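Local structure of designed helical repeat protein (Synthetic construct, 5CWM) at residues L121-L135 / R179-R193. The protein is a computationally designed helical repeat protein with no known natural function, built to form a regular array of stacked helix pairs. Sequence-based numbering, arbitrary orientation.
Sequences LRAVELVVRVAELLL and RAVELVKRVAELLER
The carboxylate of Glu125 is shared by two arginines. Its OE2 lies over one face of the Arg179 guanidinium, 3.4 Å from Arg179 NH2. The two flat groups are only 21° apart, and no N-H points at the oxygen, so this salt bridge rests on charge alone. Glu125 OE1 pairs with Arg122 NE on its own helix, which completes a three-residue network. Arg179 reaches the carboxylate through a bend at chi2 (56°). Arg186 adds a looser positive charge, its NH1 4.4 Å from Glu125 OE1. With an alanine at Glu125, Arg122 and Arg179 would probably lose their shared counter-charge and one flank of Leu183 would be uncovered.

Leu183 is a knob in a hole formed by Leu121, Val124, Glu125 and Val128. Its CD1 meets Val124 CG1 and Glu125 CG, each at 3.6 Å, while Leu183 CD2 packs on Val128 CG2. Farther along, Leu135 CD2 meets the edge of the Arg193 guanidinium.

Segments 121-135 and 179-193 run nearly parallel, 9° apart, with their axes 10.7 Å from each other at closest approach. They lie on helices 117-141 and 174-198. Helix 144-170 packs against both, touching Val124 and Val184.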
# COMPACT_ATOMS: atom_id res chain seq x y z
N LEU A 121 -2.12 1.20 11.79
CA LEU A 121 -0.72 1.53 11.54
C LEU A 121 -0.18 0.73 10.36
O LEU A 121 0.41 1.29 9.43
CB LEU A 121 0.12 1.25 12.79
CG LEU A 121 1.61 1.56 12.72
CD1 LEU A 121 1.84 3.06 12.59
CD2 LEU A 121 2.32 1.02 13.95
N ARG A 122 -0.39 -0.58 10.40
CA ARG A 122 0.02 -1.46 9.31
C ARG A 122 -0.67 -1.09 8.00
O ARG A 122 -0.11 -1.27 6.92
CB ARG A 122 -0.26 -2.92 9.66
CG ARG A 122 0.56 -3.46 10.82
CD ARG A 122 2.05 -3.36 10.54
NE ARG A 122 2.38 -3.83 9.20
CZ ARG A 122 2.53 -5.11 8.86
NH1 ARG A 122 2.37 -6.06 9.77
NH2 ARG A 122 2.83 -5.43 7.61
N ALA A 123 -1.88 -0.56 8.11
CA ALA A 123 -2.63 -0.12 6.95
C ALA A 123 -1.96 1.09 6.32
O ALA A 123 -1.82 1.16 5.10
CB ALA A 123 -4.07 0.20 7.32
N VAL A 124 -1.53 2.04 7.15
CA VAL A 124 -0.83 3.21 6.66
C VAL A 124 0.51 2.82 6.03
O VAL A 124 0.88 3.32 4.97
CB VAL A 124 -0.58 4.24 7.77
CG1 VAL A 124 0.11 5.47 7.20
CG2 VAL A 124 -1.89 4.64 8.40
N GLU A 125 1.23 1.92 6.70
CA GLU A 125 2.48 1.39 6.15
C GLU A 125 2.22 0.77 4.78
O GLU A 125 3.03 0.90 3.86
CB GLU A 125 3.09 0.34 7.09
CG GLU A 125 3.55 0.87 8.43
CD GLU A 125 4.25 -0.18 9.27
OE1 GLU A 125 4.56 -1.26 8.73
OE2 GLU A 125 4.49 0.07 10.47
N LEU A 126 1.07 0.11 4.66
CA LEU A 126 0.68 -0.52 3.41
C LEU A 126 0.41 0.53 2.34
O LEU A 126 0.74 0.33 1.18
CB LEU A 126 -0.55 -1.40 3.62
CG LEU A 126 -0.87 -2.39 2.51
CD1 LEU A 126 0.34 -3.25 2.20
CD2 LEU A 126 -2.06 -3.25 2.91
N VAL A 127 -0.19 1.65 2.75
CA VAL A 127 -0.43 2.75 1.83
C VAL A 127 0.90 3.33 1.34
O VAL A 127 1.03 3.72 0.19
CB VAL A 127 -1.28 3.87 2.48
CG1 VAL A 127 -1.54 4.99 1.48
CG2 VAL A 127 -2.60 3.32 2.98
N VAL A 128 1.88 3.36 2.24
CA VAL A 128 3.22 3.80 1.88
C VAL A 128 3.84 2.85 0.86
O VAL A 128 4.44 3.29 -0.13
CB VAL A 128 4.13 3.90 3.11
CG1 VAL A 128 5.57 4.20 2.70
CG2 VAL A 128 3.62 4.98 4.05
N ARG A 129 3.69 1.55 1.10
CA ARG A 129 4.17 0.55 0.15
C ARG A 129 3.51 0.74 -1.21
O ARG A 129 4.15 0.58 -2.25
CB ARG A 129 3.90 -0.87 0.67
CG ARG A 129 4.85 -1.33 1.76
CD ARG A 129 5.16 -2.81 1.60
NE ARG A 129 3.96 -3.64 1.62
CZ ARG A 129 3.87 -4.84 1.07
NH1 ARG A 129 4.92 -5.36 0.45
NH2 ARG A 129 2.74 -5.53 1.14
N VAL A 130 2.22 1.07 -1.20
CA VAL A 130 1.48 1.35 -2.42
C VAL A 130 2.05 2.57 -3.12
O VAL A 130 2.15 2.61 -4.35
CB VAL A 130 -0.02 1.56 -2.14
CG1 VAL A 130 -0.74 2.08 -3.38
CG2 VAL A 130 -0.66 0.26 -1.67
N ALA A 131 2.44 3.58 -2.34
CA ALA A 131 3.03 4.79 -2.89
C ALA A 131 4.37 4.49 -3.57
O ALA A 131 4.63 4.97 -4.68
CB ALA A 131 3.22 5.83 -1.80
N GLU A 132 5.19 3.69 -2.91
CA GLU A 132 6.48 3.28 -3.46
C GLU A 132 6.29 2.48 -4.74
O GLU A 132 7.01 2.65 -5.73
CB GLU A 132 7.27 2.47 -2.44
CG GLU A 132 7.54 3.21 -1.14
CD GLU A 132 8.17 2.32 -0.08
OE1 GLU A 132 8.29 1.10 -0.32
OE2 GLU A 132 8.54 2.84 0.99
N LEU A 133 5.29 1.60 -4.72
CA LEU A 133 4.96 0.79 -5.89
C LEU A 133 4.54 1.67 -7.06
O LEU A 133 4.99 1.47 -8.19
CB LEU A 133 3.84 -0.20 -5.55
CG LEU A 133 3.48 -1.22 -6.62
CD1 LEU A 133 4.72 -2.00 -7.04
CD2 LEU A 133 2.41 -2.16 -6.11
N LEU A 134 3.70 2.66 -6.78
CA LEU A 134 3.27 3.62 -7.78
C LEU A 134 4.46 4.41 -8.31
O LEU A 134 4.47 4.82 -9.47
CB LEU A 134 2.22 4.58 -7.20
CG LEU A 134 0.83 4.01 -6.92
CD1 LEU A 134 -0.02 5.02 -6.17
CD2 LEU A 134 0.16 3.60 -8.21
N LEU A 135 5.45 4.61 -7.45
CA LEU A 135 6.67 5.30 -7.85
C LEU A 135 7.45 4.43 -8.83
O LEU A 135 8.01 4.94 -9.81
CB LEU A 135 7.52 5.65 -6.63
CG LEU A 135 8.66 6.63 -6.86
CD1 LEU A 135 8.12 7.99 -7.28
CD2 LEU A 135 9.53 6.76 -5.61
N ARG A 179 5.59 5.20 16.72
CA ARG A 179 5.87 4.47 15.49
C ARG A 179 5.17 5.15 14.31
O ARG A 179 5.66 5.12 13.18
CB ARG A 179 5.43 3.01 15.61
CG ARG A 179 5.72 2.17 14.38
CD ARG A 179 7.19 2.20 14.01
NE ARG A 179 7.47 1.42 12.80
CZ ARG A 179 7.42 1.92 11.57
NH1 ARG A 179 7.11 3.19 11.37
NH2 ARG A 179 7.69 1.14 10.53
N ALA A 180 4.02 5.76 14.58
CA ALA A 180 3.29 6.50 13.57
C ALA A 180 4.06 7.75 13.17
O ALA A 180 4.08 8.14 12.01
CB ALA A 180 1.89 6.86 14.06
N VAL A 181 4.70 8.38 14.16
CA VAL A 181 5.56 9.53 13.88
C VAL A 181 6.76 9.08 13.04
O VAL A 181 7.16 9.77 12.10
CB VAL A 181 6.06 10.19 15.18
CG1 VAL A 181 7.08 11.27 14.88
CG2 VAL A 181 4.89 10.76 15.96
N GLU A 182 7.30 7.91 13.37
CA GLU A 182 8.38 7.31 12.59
C GLU A 182 7.92 7.05 11.16
O GLU A 182 8.71 7.12 10.21
CB GLU A 182 8.86 6.01 13.23
CG GLU A 182 9.53 6.20 14.59
CD GLU A 182 10.86 6.92 14.48
OE1 GLU A 182 11.51 6.82 13.42
OE2 GLU A 182 11.26 7.58 15.47
N LEU A 183 6.63 6.76 11.00
CA LEU A 183 6.04 6.55 9.69
C LEU A 183 5.96 7.87 8.93
O LEU A 183 6.26 7.93 7.74
CB LEU A 183 4.65 5.92 9.84
CG LEU A 183 4.09 5.04 8.73
CD1 LEU A 183 2.87 4.30 9.24
CD2 LEU A 183 3.73 5.86 7.50
N VAL A 184 5.56 8.93 9.64
CA VAL A 184 5.49 10.26 9.05
C VAL A 184 6.85 10.70 8.55
O VAL A 184 6.99 11.18 7.42
CB VAL A 184 4.94 11.30 10.04
CG1 VAL A 184 4.90 12.68 9.39
CG2 VAL A 184 3.57 10.91 10.54
N LYS A 185 7.87 10.54 9.38
CA LYS A 185 9.22 10.94 8.99
C LYS A 185 9.78 9.99 7.93
O LYS A 185 10.67 10.36 7.18
CB LYS A 185 10.15 10.99 10.21
CG LYS A 185 10.49 9.65 10.82
CD LYS A 185 11.23 9.82 12.14
CE LYS A 185 10.39 10.59 13.15
NZ LYS A 185 11.11 10.77 14.44
N ARG A 186 9.24 8.77 7.88
CA ARG A 186 9.57 7.85 6.79
C ARG A 186 9.08 8.42 5.46
O ARG A 186 9.85 8.51 4.49
CB ARG A 186 8.94 6.48 7.03
CG ARG A 186 9.85 5.47 7.71
CD ARG A 186 9.13 4.14 7.88
NE ARG A 186 8.56 3.67 6.62
CZ ARG A 186 7.79 2.59 6.50
NH1 ARG A 186 7.50 1.86 7.57
NH2 ARG A 186 7.32 2.24 5.31
N VAL A 187 7.81 8.82 5.43
CA VAL A 187 7.23 9.44 4.25
C VAL A 187 8.02 10.70 3.88
O VAL A 187 8.27 10.97 2.70
CB VAL A 187 5.75 9.81 4.46
CG1 VAL A 187 5.18 10.48 3.23
CG2 VAL A 187 4.95 8.57 4.82
N ALA A 188 8.40 11.46 4.90
CA ALA A 188 9.22 12.65 4.71
C ALA A 188 10.52 12.31 4.00
O ALA A 188 10.88 12.97 3.02
CB ALA A 188 9.50 13.32 6.05
N GLU A 189 11.20 11.28 4.48
CA GLU A 189 12.45 10.83 3.87
C GLU A 189 12.24 10.38 2.43
O GLU A 189 13.08 10.64 1.56
CB GLU A 189 13.07 9.69 4.68
CG GLU A 189 13.60 10.11 6.04
CD GLU A 189 14.05 8.93 6.88
OE1 GLU A 189 14.21 7.83 6.31
OE2 GLU A 189 14.23 9.10 8.10
N LEU A 190 11.12 9.71 2.17
CA LEU A 190 10.79 9.28 0.82
C LEU A 190 10.65 10.47 -0.13
O LEU A 190 11.29 10.52 -1.18
CB LEU A 190 9.50 8.46 0.81
CG LEU A 190 8.97 8.06 -0.57
CD1 LEU A 190 9.99 7.22 -1.32
CD2 LEU A 190 7.65 7.32 -0.44
N LEU A 191 9.81 11.43 0.27
CA LEU A 191 9.59 12.63 -0.53
C LEU A 191 10.88 13.42 -0.72
O LEU A 191 11.08 14.06 -1.75
CB LEU A 191 8.52 13.51 0.11
CG LEU A 191 7.11 12.91 0.17
CD1 LEU A 191 6.15 13.88 0.85
CD2 LEU A 191 6.61 12.56 -1.22
N GLU A 192 11.75 13.37 0.29
CA GLU A 192 13.05 14.02 0.21
C GLU A 192 13.94 13.35 -0.83
O GLU A 192 14.63 14.02 -1.59
CB GLU A 192 13.75 14.02 1.57
CG GLU A 192 13.18 15.01 2.57
CD GLU A 192 13.71 14.80 3.98
OE1 GLU A 192 14.65 14.01 4.14
OE2 GLU A 192 13.17 15.42 4.91
N ARG A 193 13.90 12.02 -0.86
CA ARG A 193 14.68 11.26 -1.83
C ARG A 193 14.19 11.55 -3.25
O ARG A 193 14.98 11.82 -4.15
CB ARG A 193 14.59 9.76 -1.54
CG ARG A 193 15.56 8.91 -2.35
CD ARG A 193 15.19 7.44 -2.30
NE ARG A 193 13.97 7.16 -3.05
CZ ARG A 193 13.41 5.96 -3.15
NH1 ARG A 193 13.97 4.92 -2.55
NH2 ARG A 193 12.30 5.80 -3.85